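Local coordinates for protein class B carbapenemase GOB-18 (Elizabethkingia meningoseptica, PDB 5K0W) that hydrolyses beta-lactam antibiotics, carbapenems among them, as a subclass B3 metallo-beta-lactamase with two zinc ions in its active site, at residues L94-A99 / A116-D121; V120-V125 / T153-D158; V127-G132 / V148-T153; K133-M138 / G174-S179; P201-D206 / S220-T225. All coordinates share one frame; numbering follows the deposited sequence.

Contact 1. Residues L94-A99 / A116-D121; sequences LLLTQA and AKFYVD. With ZN (zinc ion), chain D.
Leu94 and Phe118 form a parallel bridge between strands 91-95 and 117-121. These are neighbours in the larger sheet of the metallo-beta-lactamase fold, and two helices lie between them in the chain. Two backbone bonds make the pairing. Leu94 N donates to Lys117 O over 2.8 Å, and Tyr119 N donates to Leu94 O over 3.2 Å. Beyond them a water takes over. It accepts from Leu96 N and donates to Tyr119 O, bridging the strands where segment 94-99 leaves the sheet.

The side chains that meet across the strands are mostly apolar. Phe118 has CG anti to its backbone N (chi1 174°), which carries the ring alongside Leu94 toward Leu96. The carbonyl oxygen Leu94 O lies at the ring edge near CD1. Leu96 CD1 also lies at the ring edge, 3.7 Å from Phe118 CZ. The same methyl is 3.8 Å from Val120 CG2, and these two side chains lie side by side. Leu94 CD1 packs on Ala116 CB at 3.8 Å. Helix 107-114 covers this face through Leu107. Leu95 CD2 sits 3.7 Å from Tyr119 CB, oblique to the tyrosine ring.

Past the strand the chain enters the active site. The amide of Gln98 is split between two tasks. Its NE2 bonds to Asn199, while Gln98 OE1 binds zinc at 2.0 Å, in a site completed by His100, His175 and two waters.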
# COMPACT_ATOMS: atom_id res chain seq x y z
N LEU A 94 6.36 4.22 9.49
CA LEU A 94 5.73 4.45 8.20
C LEU A 94 6.07 3.27 7.27
O LEU A 94 7.24 2.92 7.15
CB LEU A 94 6.20 5.79 7.59
CG LEU A 94 5.69 7.04 8.30
CD1 LEU A 94 6.64 8.21 8.14
CD2 LEU A 94 4.29 7.41 7.83
N LEU A 95 5.05 2.63 6.66
CA LEU A 95 5.22 1.49 5.74
C LEU A 95 4.56 1.73 4.36
O LEU A 95 3.69 2.59 4.23
CB LEU A 95 4.77 0.15 6.36
CG LEU A 95 5.44 -0.25 7.70
CD1 LEU A 95 4.73 -1.44 8.32
CD2 LEU A 95 6.90 -0.59 7.52
N LEU A 96 4.99 0.96 3.34
CA LEU A 96 4.56 1.09 1.95
C LEU A 96 4.23 -0.23 1.29
O LEU A 96 4.96 -1.20 1.47
CB LEU A 96 5.73 1.68 1.14
CG LEU A 96 5.73 3.16 0.82
CD1 LEU A 96 6.89 3.47 -0.09
CD2 LEU A 96 4.42 3.58 0.17
N THR A 97 3.22 -0.24 0.42
CA THR A 97 2.90 -1.45 -0.34
C THR A 97 3.47 -1.37 -1.76
O THR A 97 3.60 -2.41 -2.42
CB THR A 97 1.40 -1.79 -0.32
OG1 THR A 97 0.66 -0.70 -0.86
CG2 THR A 97 0.90 -2.17 1.07
N GLN A 98 3.79 -0.14 -2.24
CA GLN A 98 4.33 0.14 -3.57
C GLN A 98 4.88 1.58 -3.62
O GLN A 98 4.29 2.48 -2.99
CB GLN A 98 3.28 -0.09 -4.68
CG GLN A 98 1.96 0.65 -4.46
CD GLN A 98 1.12 0.69 -5.71
OE1 GLN A 98 1.38 1.48 -6.63
NE2 GLN A 98 0.04 -0.12 -5.74
N ALA A 99 5.99 1.81 -4.36
CA ALA A 99 6.65 3.13 -4.48
C ALA A 99 6.17 3.98 -5.66
O ALA A 99 6.95 4.34 -6.54
CB ALA A 99 8.17 2.99 -4.49
N ALA A 116 8.83 9.96 12.64
CA ALA A 116 8.56 8.54 12.60
C ALA A 116 9.67 7.93 11.79
O ALA A 116 10.31 8.64 11.01
CB ALA A 116 7.23 8.28 11.90
N LYS A 117 9.91 6.62 11.96
CA LYS A 117 10.92 5.92 11.18
C LYS A 117 10.23 5.33 9.94
O LYS A 117 9.06 4.95 10.00
CB LYS A 117 11.65 4.85 12.02
CG LYS A 117 12.34 5.40 13.27
CD LYS A 117 13.55 6.29 12.96
CE LYS A 117 14.14 6.97 14.19
NZ LYS A 117 13.32 8.13 14.65
N PHE A 118 10.93 5.36 8.80
CA PHE A 118 10.41 4.85 7.55
C PHE A 118 11.14 3.58 7.14
O PHE A 118 12.35 3.61 6.94
CB PHE A 118 10.43 5.93 6.45
CG PHE A 118 10.04 5.44 5.07
CD1 PHE A 118 8.88 4.67 4.89
CD2 PHE A 118 10.79 5.78 3.95
CE1 PHE A 118 8.52 4.21 3.62
CE2 PHE A 118 10.43 5.32 2.68
CZ PHE A 118 9.29 4.55 2.52
N TYR A 119 10.41 2.46 7.06
CA TYR A 119 10.94 1.15 6.68
C TYR A 119 10.34 0.77 5.33
O TYR A 119 9.13 0.88 5.15
CB TYR A 119 10.58 0.07 7.73
CG TYR A 119 10.95 0.36 9.17
CD1 TYR A 119 11.92 1.30 9.50
CD2 TYR A 119 10.38 -0.37 10.21
CE1 TYR A 119 12.29 1.54 10.82
CE2 TYR A 119 10.74 -0.14 11.54
CZ TYR A 119 11.70 0.81 11.84
OH TYR A 119 12.06 1.04 13.15
N VAL A 120 11.16 0.33 4.38
CA VAL A 120 10.70 -0.02 3.04
C VAL A 120 11.40 -1.27 2.46
O VAL A 120 12.50 -1.62 2.89
CB VAL A 120 10.81 1.20 2.10
CG1 VAL A 120 12.20 1.32 1.48
CG2 VAL A 120 9.72 1.17 1.03
N ASP A 121 10.75 -1.91 1.46
CA ASP A 121 11.26 -3.06 0.72
C ASP A 121 12.56 -2.60 0.07
O ASP A 121 12.58 -1.53 -0.54
CB ASP A 121 10.27 -3.46 -0.37
CG ASP A 121 10.47 -4.85 -0.94
OD1 ASP A 121 11.57 -5.12 -1.48
OD2 ASP A 121 9.50 -5.64 -0.92
ZN ZN D . 0.92 1.81 -8.58
O HOH W 1 7.10 -0.49 3.98
O HOH W 2 -1.14 1.80 -8.32
O HOH W 3 0.32 2.47 -10.60

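Contact 2. Residues V120-V125 / T153-D158; sequences VDKADV and TLKDQD
Val120 and Asp121 pair with Thr153 and Leu154 as parallel strands at one edge of the larger sheet, where strand 152-154 is the outermost strand. Leu154 takes part through both of its backbone polar groups. Leu154 N donates to Val120 O over 2.7 Å, and Leu154 O accepts from Lys122 N over 2.8 Å. CA-H...O contacts from Thr153 CA to Val120 O and from Asp121 CA to Leu154 O add to the pairing.

Strand 117-121, helix 125-129 and strand 152-154 make a beta-alpha-beta unit, and this contact joins its two strands. Asp121 starts the turn toward the helix. Asp121 OD1 accepts from Ala123 N at 3.3 Å, an Asx turn, and its OD2 bonds to His171. At the start of the helix Val125 CG2 meets Thr153 CG2, the two side chains crossing at about a right angle.

At the surface the contact is made by two lysine chains. With chi1 at -157°, the Lys122 chain heads off opposite its own N and runs out past Thr153. Lys122 CD lies 3.8 Å from Lys155 CE, and Lys122 NZ stands 4.2 Å from Lys155 NZ. Solvent probably eases this like-charge approach, as both lysines are exposed. Within segment 153-158, Lys155 N donates almost straight to Asp158 OD2 at 2.7 Å, across a type II turn.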
# COMPACT_ATOMS: atom_id res chain seq x y z
N VAL A 120 11.16 0.33 4.38
CA VAL A 120 10.70 -0.02 3.04
C VAL A 120 11.40 -1.27 2.46
O VAL A 120 12.50 -1.62 2.89
CB VAL A 120 10.81 1.20 2.10
CG1 VAL A 120 12.20 1.32 1.48
CG2 VAL A 120 9.72 1.17 1.03
N ASP A 121 10.75 -1.91 1.46
CA ASP A 121 11.26 -3.06 0.72
C ASP A 121 12.56 -2.60 0.07
O ASP A 121 12.58 -1.53 -0.54
CB ASP A 121 10.27 -3.46 -0.37
CG ASP A 121 10.47 -4.85 -0.94
OD1 ASP A 121 11.57 -5.12 -1.48
OD2 ASP A 121 9.50 -5.64 -0.92
N LYS A 122 13.64 -3.38 0.23
CA LYS A 122 14.95 -3.04 -0.30
C LYS A 122 14.92 -2.66 -1.78
O LYS A 122 15.50 -1.65 -2.17
CB LYS A 122 15.97 -4.15 -0.02
CG LYS A 122 17.42 -3.67 -0.04
CD LYS A 122 18.37 -4.83 0.14
CE LYS A 122 19.80 -4.39 0.27
NZ LYS A 122 20.69 -5.29 -0.50
N ALA A 123 14.18 -3.43 -2.59
CA ALA A 123 14.06 -3.20 -4.03
C ALA A 123 13.52 -1.84 -4.48
O ALA A 123 13.74 -1.46 -5.63
CB ALA A 123 13.28 -4.33 -4.67
N ASP A 124 12.80 -1.10 -3.60
CA ASP A 124 12.21 0.20 -3.95
C ASP A 124 12.98 1.44 -3.45
O ASP A 124 12.56 2.56 -3.72
CB ASP A 124 10.73 0.25 -3.57
CG ASP A 124 9.76 -0.19 -4.67
OD1 ASP A 124 10.14 -0.16 -5.89
OD2 ASP A 124 8.58 -0.51 -4.33
N VAL A 125 14.12 1.23 -2.76
CA VAL A 125 14.98 2.26 -2.20
C VAL A 125 15.32 3.43 -3.15
O VAL A 125 15.06 4.58 -2.79
CB VAL A 125 16.20 1.63 -1.51
CG1 VAL A 125 17.39 2.59 -1.41
CG2 VAL A 125 15.81 1.13 -0.14
N THR A 153 15.79 -1.00 5.68
CA THR A 153 15.41 -1.73 4.47
C THR A 153 14.92 -3.13 4.84
O THR A 153 15.46 -3.77 5.74
CB THR A 153 16.52 -1.74 3.42
OG1 THR A 153 17.70 -2.34 3.97
CG2 THR A 153 16.81 -0.35 2.88
N LEU A 154 13.85 -3.58 4.19
CA LEU A 154 13.27 -4.87 4.49
C LEU A 154 13.28 -5.83 3.31
O LEU A 154 13.18 -5.43 2.15
CB LEU A 154 11.85 -4.71 5.07
CG LEU A 154 11.69 -3.84 6.33
CD1 LEU A 154 10.26 -3.48 6.54
CD2 LEU A 154 12.22 -4.54 7.57
N LYS A 155 13.47 -7.10 3.64
CA LYS A 155 13.51 -8.23 2.72
C LYS A 155 12.30 -9.10 3.05
O LYS A 155 11.66 -8.89 4.07
CB LYS A 155 14.82 -9.02 2.88
CG LYS A 155 15.98 -8.43 2.12
CD LYS A 155 16.21 -9.12 0.78
CE LYS A 155 17.32 -8.48 -0.01
NZ LYS A 155 18.68 -8.82 0.53
N ASP A 156 11.99 -10.06 2.18
CA ASP A 156 10.87 -10.97 2.39
C ASP A 156 10.97 -11.63 3.75
O ASP A 156 12.06 -12.00 4.18
CB ASP A 156 10.81 -12.02 1.27
CG ASP A 156 9.51 -12.80 1.24
OD1 ASP A 156 8.44 -12.16 1.27
OD2 ASP A 156 9.57 -14.05 1.15
N GLN A 157 9.80 -11.74 4.44
CA GLN A 157 9.59 -12.38 5.74
C GLN A 157 10.12 -11.62 6.93
O GLN A 157 10.08 -12.15 8.04
CB GLN A 157 10.09 -13.85 5.75
CG GLN A 157 9.43 -14.75 4.73
CD GLN A 157 7.93 -14.78 4.88
OE1 GLN A 157 7.20 -14.41 3.96
NE2 GLN A 157 7.44 -15.18 6.06
N ASP A 158 10.62 -10.38 6.72
CA ASP A 158 11.13 -9.54 7.80
C ASP A 158 9.99 -9.10 8.68
O ASP A 158 8.93 -8.78 8.17
CB ASP A 158 11.92 -8.32 7.27
CG ASP A 158 13.34 -8.64 6.80
OD1 ASP A 158 13.81 -9.77 7.03
OD2 ASP A 158 13.99 -7.74 6.22

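Contact 3. Residues V127-G132 / V148-T153; sequences VLRTGG and VTPDKT
Arg129 and Leu128, at the end of helix 125-129, meet Val148 and Thr149 on the chain leading into strand 152-154. Arg129 reaches further than Leu128. From CB its chain runs beside the backbone N, and Arg129 CG passes Val148 O at 3.9 Å. It stays extended to CD. A bend at chi3 (92°) then turns the guanidinium group across Thr149. The flat group presents a face to that residue. Thr149 OG1 lies over the centre of the guanidinium plane. Thr149 CG2 is 3.7 Å from Arg129 CZ. The same methyl is 3.6 Å from Arg129 NH1 and equally 3.6 Å from Arg129 NH2, so the tip spans it. Arg129 NH1 also comes obliquely to Pro150 CD at 4.2 Å. This is van der Waals contact with a charged group at the exposed surface.

The inner half is apolar. Leu128 CD2 packs on Val148 CG1 at 3.5 Å, the two side chains lying side by side and pointing the same way. Helix 107-114 closes over both, through Leu107 on Leu128 and Gln108 on Val148.

One backbone bond ties the segments. Val148 N donates to Leu128 O over 2.8 Å, from above the carbonyl plane. That carbonyl also takes a weak bond from Gly131 N, while Gly132 N bonds to Val127 O at 2.9 Å. With Gly131 at positive phi, the two follow the pattern of a Schellman motif ending the helix. The arrangement belongs to a beta-alpha-beta unit, in which the helix end is tied to the chain returning to the edge strand.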
# COMPACT_ATOMS: atom_id res chain seq x y z
N VAL A 127 13.94 4.36 -6.07
CA VAL A 127 12.72 5.09 -6.47
C VAL A 127 12.33 6.15 -5.40
O VAL A 127 11.96 7.28 -5.74
CB VAL A 127 11.56 4.11 -6.82
CG1 VAL A 127 10.25 4.85 -7.11
CG2 VAL A 127 11.94 3.21 -7.99
N LEU A 128 12.48 5.78 -4.12
CA LEU A 128 12.13 6.66 -3.01
C LEU A 128 13.10 7.81 -2.79
O LEU A 128 12.67 8.93 -2.52
CB LEU A 128 11.87 5.86 -1.74
CG LEU A 128 10.52 5.13 -1.76
CD1 LEU A 128 10.62 3.80 -1.11
CD2 LEU A 128 9.43 5.98 -1.15
N ARG A 129 14.40 7.54 -2.94
CA ARG A 129 15.46 8.53 -2.77
C ARG A 129 15.48 9.55 -3.93
O ARG A 129 15.92 10.68 -3.72
CB ARG A 129 16.82 7.83 -2.63
CG ARG A 129 16.93 6.98 -1.37
CD ARG A 129 18.27 6.29 -1.30
NE ARG A 129 19.25 7.09 -0.56
CZ ARG A 129 19.62 6.85 0.70
NH1 ARG A 129 19.11 5.82 1.37
NH2 ARG A 129 20.51 7.64 1.29
N THR A 130 15.00 9.14 -5.13
CA THR A 130 14.95 9.96 -6.34
C THR A 130 13.56 10.54 -6.62
O THR A 130 13.36 11.14 -7.67
CB THR A 130 15.44 9.20 -7.57
OG1 THR A 130 14.46 8.25 -7.99
CG2 THR A 130 16.82 8.58 -7.39
N GLY A 131 12.62 10.33 -5.69
CA GLY A 131 11.25 10.82 -5.80
C GLY A 131 10.54 10.40 -7.08
O GLY A 131 9.73 11.15 -7.62
N GLY A 132 10.85 9.20 -7.55
CA GLY A 132 10.22 8.64 -8.74
C GLY A 132 11.06 8.58 -10.00
O GLY A 132 10.71 7.84 -10.92
N VAL A 148 12.16 10.61 -0.29
CA VAL A 148 12.29 10.20 1.12
C VAL A 148 13.43 9.17 1.28
O VAL A 148 13.67 8.37 0.37
CB VAL A 148 10.92 9.78 1.76
CG1 VAL A 148 10.33 8.55 1.08
CG2 VAL A 148 11.03 9.56 3.26
N THR A 149 14.15 9.24 2.43
CA THR A 149 15.27 8.34 2.76
C THR A 149 14.88 7.31 3.84
O THR A 149 14.63 7.70 4.98
CB THR A 149 16.52 9.16 3.03
OG1 THR A 149 16.87 9.82 1.81
CG2 THR A 149 17.69 8.31 3.50
N PRO A 150 14.79 6.01 3.50
CA PRO A 150 14.39 5.02 4.51
C PRO A 150 15.42 4.84 5.62
O PRO A 150 16.62 4.89 5.37
CB PRO A 150 14.17 3.73 3.71
CG PRO A 150 14.99 3.89 2.50
CD PRO A 150 14.99 5.36 2.18
N ASP A 151 14.92 4.68 6.85
CA ASP A 151 15.71 4.47 8.06
C ASP A 151 16.14 3.00 8.15
O ASP A 151 17.11 2.68 8.83
CB ASP A 151 14.90 4.87 9.31
CG ASP A 151 14.45 6.31 9.28
OD1 ASP A 151 13.40 6.59 8.67
OD2 ASP A 151 15.18 7.16 9.84
N LYS A 152 15.39 2.11 7.48
CA LYS A 152 15.66 0.67 7.43
C LYS A 152 15.18 0.11 6.12
O LYS A 152 14.25 0.65 5.52
CB LYS A 152 14.94 -0.05 8.59
CG LYS A 152 15.85 -0.71 9.61
CD LYS A 152 15.05 -1.41 10.72
CE LYS A 152 14.63 -2.82 10.37
NZ LYS A 152 14.30 -3.62 11.58
N THR A 153 15.79 -1.00 5.68
CA THR A 153 15.41 -1.73 4.47
C THR A 153 14.92 -3.13 4.84
O THR A 153 15.46 -3.77 5.74
CB THR A 153 16.52 -1.74 3.42
OG1 THR A 153 17.70 -2.34 3.97
CG2 THR A 153 16.81 -0.35 2.88

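Contact 4. Residues K133-M138 / G174-S179; sequences KSDYEM and GHTKGS. With ZN (zinc ion), chain D.
Tyr136 reaches from the loop after helix 125-129 to the backbone of Gly174 and His175, in the zinc-binding loop of the metallo-beta-lactamase fold. Its CG lies between the backbone N and the carbonyl carbon (chi1 76°), and the ring points toward segment 174-179. Tyr136 OH is 2.9 Å from Gly174 O and also 2.9 Å from His175 O. The His175 carbonyl lies at the ring edge, near its plane. Tyr215 meets the tyrosine ring edge-to-face.

Water adds a second polar link. One molecule accepts from Tyr136 N at 3.2 Å and from Lys177 NZ at 3.1 Å. Lys177 NZ bonds to Ala214 O as well.

Within segment 133-138, Asp135 shapes the turn. Asp135 OD1 accepts from Glu137 N at 2.9 Å, an Asx turn, and from Met138 N at 2.7 Å. The first donor approaches on the anti side; the second comes from above the carboxylate plane. Nonpolar contact is sparse, with Tyr136 CE1 near Thr176 CA. The Thr176 hydroxyl is held by Asp124, outside the two segments.

The imidazole of the same His175 makes the metal bond. His175 NE2 binds zinc at 2.1 Å, together with Gln98, His100 and two waters. The one hydroxyl proton of Tyr136 can serve either carbonyl; either bond would tie it to the ligand loop and probably helps to fix the backbone from which the imidazole reaches the metal.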
# COMPACT_ATOMS: atom_id res chain seq x y z
N LYS A 133 12.16 9.36 -10.07
CA LYS A 133 13.03 9.41 -11.25
C LYS A 133 13.54 8.06 -11.71
O LYS A 133 13.60 7.84 -12.92
CB LYS A 133 14.20 10.37 -11.04
CG LYS A 133 13.81 11.84 -10.97
CD LYS A 133 15.04 12.73 -10.86
CE LYS A 133 15.68 12.76 -9.50
NZ LYS A 133 17.03 13.39 -9.53
N SER A 134 13.89 7.14 -10.78
CA SER A 134 14.38 5.82 -11.17
C SER A 134 13.31 4.79 -11.50
O SER A 134 13.66 3.68 -11.90
CB SER A 134 15.35 5.28 -10.13
OG SER A 134 14.67 5.13 -8.89
N ASP A 135 12.01 5.12 -11.38
CA ASP A 135 10.93 4.16 -11.68
C ASP A 135 10.94 3.74 -13.15
O ASP A 135 10.93 4.60 -14.03
CB ASP A 135 9.55 4.70 -11.27
CG ASP A 135 8.47 3.64 -11.19
OD1 ASP A 135 7.99 3.20 -12.27
OD2 ASP A 135 8.10 3.23 -10.06
N TYR A 136 10.95 2.41 -13.41
CA TYR A 136 10.94 1.78 -14.74
C TYR A 136 9.79 2.25 -15.63
O TYR A 136 9.86 2.12 -16.86
CB TYR A 136 10.96 0.25 -14.60
CG TYR A 136 9.64 -0.37 -14.21
CD1 TYR A 136 9.23 -0.39 -12.89
CD2 TYR A 136 8.80 -0.94 -15.17
CE1 TYR A 136 8.02 -0.99 -12.52
CE2 TYR A 136 7.58 -1.50 -14.82
CZ TYR A 136 7.19 -1.51 -13.49
OH TYR A 136 5.99 -2.10 -13.16
N GLU A 137 8.73 2.79 -15.01
CA GLU A 137 7.61 3.32 -15.76
C GLU A 137 7.31 4.76 -15.39
O GLU A 137 7.17 5.59 -16.29
CB GLU A 137 6.36 2.40 -15.64
CG GLU A 137 5.10 2.88 -16.35
CD GLU A 137 5.05 2.91 -17.87
OE1 GLU A 137 6.06 2.55 -18.53
OE2 GLU A 137 3.99 3.29 -18.41
N MET A 138 7.24 5.07 -14.09
CA MET A 138 6.90 6.41 -13.57
C MET A 138 8.01 7.47 -13.69
O MET A 138 7.73 8.65 -13.47
CB MET A 138 6.34 6.30 -12.13
CG MET A 138 5.10 5.43 -12.02
SD MET A 138 3.78 5.97 -13.13
CE MET A 138 3.29 7.48 -12.32
N GLY A 174 6.71 -6.67 -9.09
CA GLY A 174 6.08 -6.58 -10.39
C GLY A 174 5.50 -5.21 -10.60
O GLY A 174 5.97 -4.47 -11.46
N HIS A 175 4.48 -4.85 -9.82
CA HIS A 175 3.84 -3.55 -9.94
C HIS A 175 4.91 -2.45 -9.79
O HIS A 175 4.90 -1.45 -10.52
CB HIS A 175 2.69 -3.43 -8.95
CG HIS A 175 1.87 -2.19 -9.15
ND1 HIS A 175 0.79 -2.18 -10.04
CD2 HIS A 175 2.01 -0.96 -8.61
CE1 HIS A 175 0.30 -0.94 -9.98
NE2 HIS A 175 1.01 -0.17 -9.13
N THR A 176 5.82 -2.64 -8.84
CA THR A 176 7.03 -1.88 -8.58
C THR A 176 8.05 -2.99 -8.25
O THR A 176 7.64 -4.13 -7.95
CB THR A 176 6.90 -0.81 -7.47
OG1 THR A 176 6.64 -1.43 -6.22
CG2 THR A 176 5.86 0.26 -7.77
N LYS A 177 9.36 -2.69 -8.35
CA LYS A 177 10.43 -3.65 -8.06
C LYS A 177 10.32 -4.18 -6.62
O LYS A 177 10.61 -5.34 -6.37
CB LYS A 177 11.82 -3.02 -8.34
CG LYS A 177 12.09 -2.81 -9.84
CD LYS A 177 13.35 -2.07 -10.11
CE LYS A 177 13.70 -2.08 -11.59
NZ LYS A 177 14.47 -0.87 -11.98
N GLY A 178 9.86 -3.34 -5.70
CA GLY A 178 9.68 -3.71 -4.30
C GLY A 178 8.27 -3.59 -3.77
O GLY A 178 8.09 -3.24 -2.60
N SER A 179 7.25 -3.87 -4.60
CA SER A 179 5.88 -3.85 -4.10
C SER A 179 5.75 -5.02 -3.10
O SER A 179 6.46 -6.02 -3.22
CB SER A 179 4.84 -3.94 -5.21
OG SER A 179 5.28 -4.65 -6.36
ZN ZN D . 0.92 1.81 -8.58
O HOH W 4 12.18 0.92 -10.80
O HOH W 2 -1.14 1.80 -8.32
O HOH W 3 0.32 2.47 -10.60

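Contact 5. Residues P201-D206 / S220-T225; sequences PSVIVD and SDYAYT
Pro201 and Tyr222 bring the backbones nearest, their CA atoms 6.9 Å apart, as the irregular loop 201-206 passes beside helix 218-230. This loop follows strand 192-198 of the smaller sheet in the metallo-beta-lactamase fold, and it runs close to the zinc site.

Tyr222 carries most of the contact. Its CG is anti to the carbonyl carbon (chi1 -87°), and the ring extends from the helix over the loop. Tyr222 OH donates to Ser202 O over 2.6 Å. This carbonyl lies at the ring edge. One ring face takes Val203 CG2 in a CH-pi contact, 4.0 Å from the centroid and offset toward the hydroxyl end, where CG2 is 3.7 Å from Tyr222 CZ.

About one helical turn on, Thr225 CG2 meets Pro201 CB at 3.8 Å, while Thr225 OG1 bonds to Pro173 O. Helix 265-284 covers Pro201 with Leu272 and Leu275. Ser202 OG gives the loop a weak hydrogen bond to His175, a zinc ligand.

A water holds the hydroxyl further. It lies in the ring plane at the edge, donates to Tyr222 OH at 2.6 Å, and accepts from Ile204 N at 3.1 Å.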
# COMPACT_ATOMS: atom_id res chain seq x y z
N PRO A 201 -1.21 -7.68 -7.95
CA PRO A 201 -0.20 -7.65 -9.01
C PRO A 201 -0.69 -7.31 -10.42
O PRO A 201 -0.74 -8.16 -11.31
CB PRO A 201 0.46 -9.03 -8.89
CG PRO A 201 -0.63 -9.91 -8.36
CD PRO A 201 -1.58 -9.06 -7.58
N SER A 202 -1.04 -6.04 -10.63
CA SER A 202 -1.46 -5.51 -11.94
C SER A 202 -0.24 -5.08 -12.80
O SER A 202 0.84 -4.85 -12.26
CB SER A 202 -2.45 -4.36 -11.77
OG SER A 202 -2.06 -3.48 -10.73
N VAL A 203 -0.43 -5.02 -14.14
CA VAL A 203 0.62 -4.64 -15.10
C VAL A 203 0.39 -3.21 -15.61
O VAL A 203 -0.64 -2.95 -16.23
CB VAL A 203 0.82 -5.68 -16.26
CG1 VAL A 203 1.90 -5.24 -17.25
CG2 VAL A 203 1.16 -7.06 -15.70
N ILE A 204 1.36 -2.30 -15.36
CA ILE A 204 1.31 -0.88 -15.75
C ILE A 204 1.99 -0.54 -17.10
O ILE A 204 1.76 0.55 -17.65
CB ILE A 204 1.75 0.07 -14.61
CG1 ILE A 204 3.27 -0.07 -14.29
CG2 ILE A 204 0.88 -0.19 -13.37
CD1 ILE A 204 3.83 0.92 -13.31
N VAL A 205 2.81 -1.48 -17.62
CA VAL A 205 3.50 -1.33 -18.90
C VAL A 205 2.66 -1.83 -20.08
O VAL A 205 2.08 -2.92 -20.03
CB VAL A 205 4.96 -1.88 -18.95
CG1 VAL A 205 5.88 -1.05 -18.08
CG2 VAL A 205 5.04 -3.36 -18.59
N ASP A 206 2.60 -1.01 -21.13
CA ASP A 206 1.87 -1.26 -22.38
C ASP A 206 2.72 -2.11 -23.36
O ASP A 206 2.16 -2.88 -24.13
CB ASP A 206 1.48 0.08 -23.04
CG ASP A 206 1.11 1.20 -22.07
OD1 ASP A 206 2.04 1.73 -21.37
OD2 ASP A 206 -0.08 1.59 -22.03
N SER A 220 9.66 -12.54 -14.52
CA SER A 220 9.93 -13.54 -13.48
C SER A 220 9.40 -13.09 -12.11
O SER A 220 8.86 -13.92 -11.37
CB SER A 220 11.42 -13.87 -13.39
OG SER A 220 12.25 -12.72 -13.40
N ASP A 221 9.51 -11.77 -11.80
CA ASP A 221 9.03 -11.20 -10.53
C ASP A 221 7.54 -11.43 -10.32
O ASP A 221 7.20 -12.10 -9.35
CB ASP A 221 9.46 -9.75 -10.36
CG ASP A 221 10.79 -9.56 -9.65
OD1 ASP A 221 11.40 -10.59 -9.25
OD2 ASP A 221 11.18 -8.39 -9.42
N TYR A 222 6.68 -10.99 -11.28
CA TYR A 222 5.23 -11.21 -11.35
C TYR A 222 4.89 -12.72 -11.24
O TYR A 222 3.94 -13.11 -10.54
CB TYR A 222 4.68 -10.71 -12.72
CG TYR A 222 4.30 -9.24 -12.80
CD1 TYR A 222 3.26 -8.73 -12.02
CD2 TYR A 222 4.95 -8.38 -13.67
CE1 TYR A 222 2.93 -7.38 -12.08
CE2 TYR A 222 4.63 -7.03 -13.73
CZ TYR A 222 3.59 -6.54 -12.96
OH TYR A 222 3.25 -5.21 -13.03
N ALA A 223 5.68 -13.56 -11.97
CA ALA A 223 5.48 -15.01 -11.97
C ALA A 223 5.62 -15.59 -10.55
O ALA A 223 4.77 -16.38 -10.14
CB ALA A 223 6.44 -15.68 -12.94
N TYR A 224 6.63 -15.13 -9.80
CA TYR A 224 6.85 -15.53 -8.42
C TYR A 224 5.62 -15.06 -7.60
O TYR A 224 4.95 -15.89 -6.99
CB TYR A 224 8.15 -14.91 -7.90
CG TYR A 224 8.29 -14.88 -6.39
CD1 TYR A 224 7.85 -13.78 -5.65
CD2 TYR A 224 8.92 -15.91 -5.71
CE1 TYR A 224 7.99 -13.74 -4.26
CE2 TYR A 224 9.08 -15.88 -4.32
CZ TYR A 224 8.61 -14.79 -3.60
OH TYR A 224 8.78 -14.77 -2.23
N THR A 225 5.33 -13.72 -7.67
CA THR A 225 4.23 -13.01 -7.02
C THR A 225 2.91 -13.73 -7.12
O THR A 225 2.24 -13.87 -6.09
CB THR A 225 4.19 -11.55 -7.48
OG1 THR A 225 5.43 -10.97 -7.13
CG2 THR A 225 3.10 -10.73 -6.78
O HOH W 5 4.18 -3.41 -14.68

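Contacts 1 and 4 are buried, while contacts 2, 3 and 5 are partly buried. Contact 1 lies within the larger sheet, and contact 2 adds the next strand outward, at the edge. They share Val120 and Asp121. Contact 3 is nested within the loop that contact 2 closes and belongs to the same beta-alpha-beta unit, but it uses a helix end and a guanidinium face rather than strand pairing. Contacts 4 and 5 are loop contacts, each built round a tyrosine hydroxyl, near two carbonyls in contact 4 and bonded to one in contact 5. Contacts 1 and 4 converge on one zinc ion through Gln98 and His175. Asp124 of contact 2 links to Thr176 of contact 4.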